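Local coordinates for type IV secretion system protein VirB11 (Brucella suis, PDB 2GZA) that hydrolyses ATP as a hexameric cytoplasmic ATPase of the VirB type IV secretion system, a virulence machinery, at residues Ala241-Arg246 with Glu265-Phe269. Sequence-based numbering, arbitrary orientation.
Sequences AATLLR and EAYDF
L245 reaches across from one helix to the next and lays CD1 against the backbone of 265-269, 3.9 Å from the backbone O of E265 and 4.4 Å from CB of F269. The same CD1 also meets CB of both E265 and D268. One turn earlier the partner helix is met by two alanines: CB of A241 sits 3.6 Å from CG of E265, and CB of A242 is 3.5 Å from OD1 of D268. At the more exposed margin R246 and D268 form a salt bridge. NE, at the edge of the guanidinium, gives a weak but nearly straight hydrogen bond to OD2 of D268 (3.3 Å, 172°), with carboxylate and guanidinium planes turned 59° apart. A bend at chi3 lays one guanidinium face over the carbonyl O of A242. The carboxylate of E265 turns back along its own chain, its OE1 accepting from the N atoms of R262 and G263. L245 is backed by I208 of strand 205-209 and by I256 and L258 of strand 255-258. The two helix segments run nearly parallel, 15° apart with axes 8.9 Å from each other. Helix 241-248 lies on those two strands, and strand 255-258 comes between the helices in the chain, as in the alpha/beta core of a P-loop NTPase.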
ATOM      1  N   ALA C 241       6.602   5.986  28.160  1.00 35.62           N
ATOM      2  CA  ALA C 241       6.400   4.614  28.605  1.00 35.20           C
ATOM      3  C   ALA C 241       7.197   3.651  27.736  1.00 34.86           C
ATOM      4  O   ALA C 241       7.672   2.622  28.213  1.00 34.98           O
ATOM      5  CB  ALA C 241       4.919   4.247  28.587  1.00 34.76           C
ATOM      6  N   ALA C 242       7.340   3.992  26.458  1.00 34.33           N
ATOM      7  CA  ALA C 242       8.057   3.146  25.512  1.00 34.06           C
ATOM      8  C   ALA C 242       9.567   3.116  25.778  1.00 33.86           C
ATOM      9  O   ALA C 242      10.175   2.048  25.779  1.00 33.71           O
ATOM     10  CB  ALA C 242       7.770   3.565  24.077  1.00 33.87           C
ATOM     11  N   THR C 243      10.165   4.279  26.009  1.00 33.67           N
ATOM     12  CA  THR C 243      11.595   4.350  26.302  1.00 33.78           C
ATOM     13  C   THR C 243      11.929   3.638  27.617  1.00 33.79           C
ATOM     14  O   THR C 243      12.984   2.993  27.735  1.00 33.62           O
ATOM     15  CB  THR C 243      12.118   5.796  26.340  1.00 33.76           C
ATOM     16  OG1 THR C 243      11.426   6.530  27.358  1.00 34.61           O
ATOM     17  CG2 THR C 243      11.926   6.487  24.987  1.00 33.33           C
ATOM     18  N   LEU C 244      11.021   3.745  28.587  1.00 33.57           N
ATOM     19  CA  LEU C 244      11.177   3.040  29.850  1.00 33.48           C
ATOM     20  C   LEU C 244      11.098   1.522  29.677  1.00 33.91           C
ATOM     21  O   LEU C 244      11.854   0.780  30.322  1.00 33.93           O
ATOM     22  CB  LEU C 244      10.151   3.524  30.863  1.00 33.15           C
ATOM     23  CG  LEU C 244      10.504   4.668  31.811  1.00 32.62           C
ATOM     24  CD1 LEU C 244      11.794   5.412  31.459  1.00 32.33           C
ATOM     25  CD2 LEU C 244       9.319   5.633  31.925  1.00 31.58           C
ATOM     26  N   LEU C 245      10.198   1.061  28.810  1.00 34.15           N
ATOM     27  CA  LEU C 245      10.109  -0.366  28.508  1.00 34.77           C
ATOM     28  C   LEU C 245      11.424  -0.870  27.916  1.00 35.28           C
ATOM     29  O   LEU C 245      11.903  -1.938  28.279  1.00 35.38           O
ATOM     30  CB  LEU C 245       8.940  -0.692  27.573  1.00 34.51           C
ATOM     31  CG  LEU C 245       7.546  -0.932  28.171  1.00 34.81           C
ATOM     32  CD1 LEU C 245       6.468  -0.811  27.101  1.00 34.91           C
ATOM     33  CD2 LEU C 245       7.433  -2.281  28.876  1.00 33.94           C
ATOM     34  N   ARG C 246      12.016  -0.093  27.016  1.00 35.94           N
ATOM     35  CA  ARG C 246      13.302  -0.468  26.420  1.00 36.61           C
ATOM     36  C   ARG C 246      14.424  -0.437  27.445  1.00 36.54           C
ATOM     37  O   ARG C 246      15.329  -1.269  27.417  1.00 36.89           O
ATOM     38  CB  ARG C 246      13.634   0.402  25.204  1.00 36.59           C
ATOM     39  CG  ARG C 246      12.920  -0.073  23.927  1.00 38.39           C
ATOM     40  CD  ARG C 246      13.176   0.820  22.706  1.00 39.10           C
ATOM     41  NE  ARG C 246      12.009   1.638  22.352  1.00 40.68           N
ATOM     42  CZ  ARG C 246      11.963   2.966  22.434  1.00 42.10           C
ATOM     43  NH1 ARG C 246      13.020   3.651  22.853  1.00 42.86           N
ATOM     44  NH2 ARG C 246      10.856   3.617  22.088  1.00 43.01           N
ATOM     45  N   GLU C 265       3.255   2.323  22.846  1.00 33.75           N
ATOM     46  CA  GLU C 265       4.011   1.411  23.734  1.00 33.62           C
ATOM     47  C   GLU C 265       3.574  -0.030  23.548  1.00 33.53           C
ATOM     48  O   GLU C 265       4.361  -0.951  23.795  1.00 33.68           O
ATOM     49  CB  GLU C 265       3.834   1.727  25.220  1.00 33.65           C
ATOM     50  CG  GLU C 265       3.436   3.120  25.550  1.00 34.44           C
ATOM     51  CD  GLU C 265       1.984   3.368  25.290  1.00 34.63           C
ATOM     52  OE1 GLU C 265       1.131   2.711  25.925  1.00 33.92           O
ATOM     53  OE2 GLU C 265       1.706   4.234  24.443  1.00 36.38           O
ATOM     54  N   ALA C 266       2.314  -0.228  23.154  1.00 33.07           N
ATOM     55  CA  ALA C 266       1.763  -1.569  22.979  1.00 33.03           C
ATOM     56  C   ALA C 266       2.670  -2.444  22.135  1.00 32.99           C
ATOM     57  O   ALA C 266       2.798  -3.631  22.390  1.00 33.03           O
ATOM     58  CB  ALA C 266       0.377  -1.514  22.371  1.00 33.03           C
ATOM     59  N   TYR C 267       3.303  -1.845  21.135  1.00 33.00           N
ATOM     60  CA  TYR C 267       4.211  -2.566  20.252  1.00 33.16           C
ATOM     61  C   TYR C 267       5.519  -2.938  20.957  1.00 33.37           C
ATOM     62  O   TYR C 267       6.035  -4.046  20.776  1.00 33.29           O
ATOM     63  CB  TYR C 267       4.497  -1.755  18.992  1.00 33.24           C
ATOM     64  CG  TYR C 267       5.414  -2.443  18.007  1.00 33.44           C
ATOM     65  CD1 TYR C 267       4.914  -3.348  17.083  1.00 33.86           C
ATOM     66  CD2 TYR C 267       6.781  -2.191  18.000  1.00 34.59           C
ATOM     67  CE1 TYR C 267       5.751  -3.982  16.180  1.00 34.40           C
ATOM     68  CE2 TYR C 267       7.627  -2.821  17.100  1.00 34.67           C
ATOM     69  CZ  TYR C 267       7.101  -3.715  16.193  1.00 34.59           C
ATOM     70  OH  TYR C 267       7.919  -4.353  15.287  1.00 35.95           O
ATOM     71  N   ASP C 268       6.060  -2.011  21.736  1.00 33.36           N
ATOM     72  CA  ASP C 268       7.240  -2.287  22.531  1.00 33.44           C
ATOM     73  C   ASP C 268       6.914  -3.342  23.582  1.00 33.49           C
ATOM     74  O   ASP C 268       7.737  -4.209  23.844  1.00 33.80           O
ATOM     75  CB  ASP C 268       7.754  -1.007  23.163  1.00 33.59           C
ATOM     76  CG  ASP C 268       8.070   0.049  22.135  1.00 34.52           C
ATOM     77  OD1 ASP C 268       7.193   0.906  21.875  1.00 35.32           O
ATOM     78  OD2 ASP C 268       9.189   0.010  21.571  1.00 35.97           O
ATOM     79  N   PHE C 269       5.710  -3.281  24.156  1.00 33.37           N
ATOM     80  CA  PHE C 269       5.254  -4.265  25.131  1.00 33.15           C
ATOM     81  C   PHE C 269       5.298  -5.653  24.511  1.00 33.42           C
ATOM     82  O   PHE C 269       5.855  -6.586  25.093  1.00 33.70           O
ATOM     83  CB  PHE C 269       3.826  -3.946  25.603  1.00 33.05           C
ATOM     84  CG  PHE C 269       3.331  -4.850  26.696  1.00 31.95           C
ATOM     85  CD1 PHE C 269       3.631  -4.584  28.023  1.00 31.49           C
ATOM     86  CD2 PHE C 269       2.557  -5.960  26.396  1.00 31.62           C
ATOM     87  CE1 PHE C 269       3.170  -5.413  29.043  1.00 31.29           C
ATOM     88  CE2 PHE C 269       2.098  -6.799  27.401  1.00 31.43           C
ATOM     89  CZ  PHE C 269       2.407  -6.522  28.732  1.00 31.41           C
TER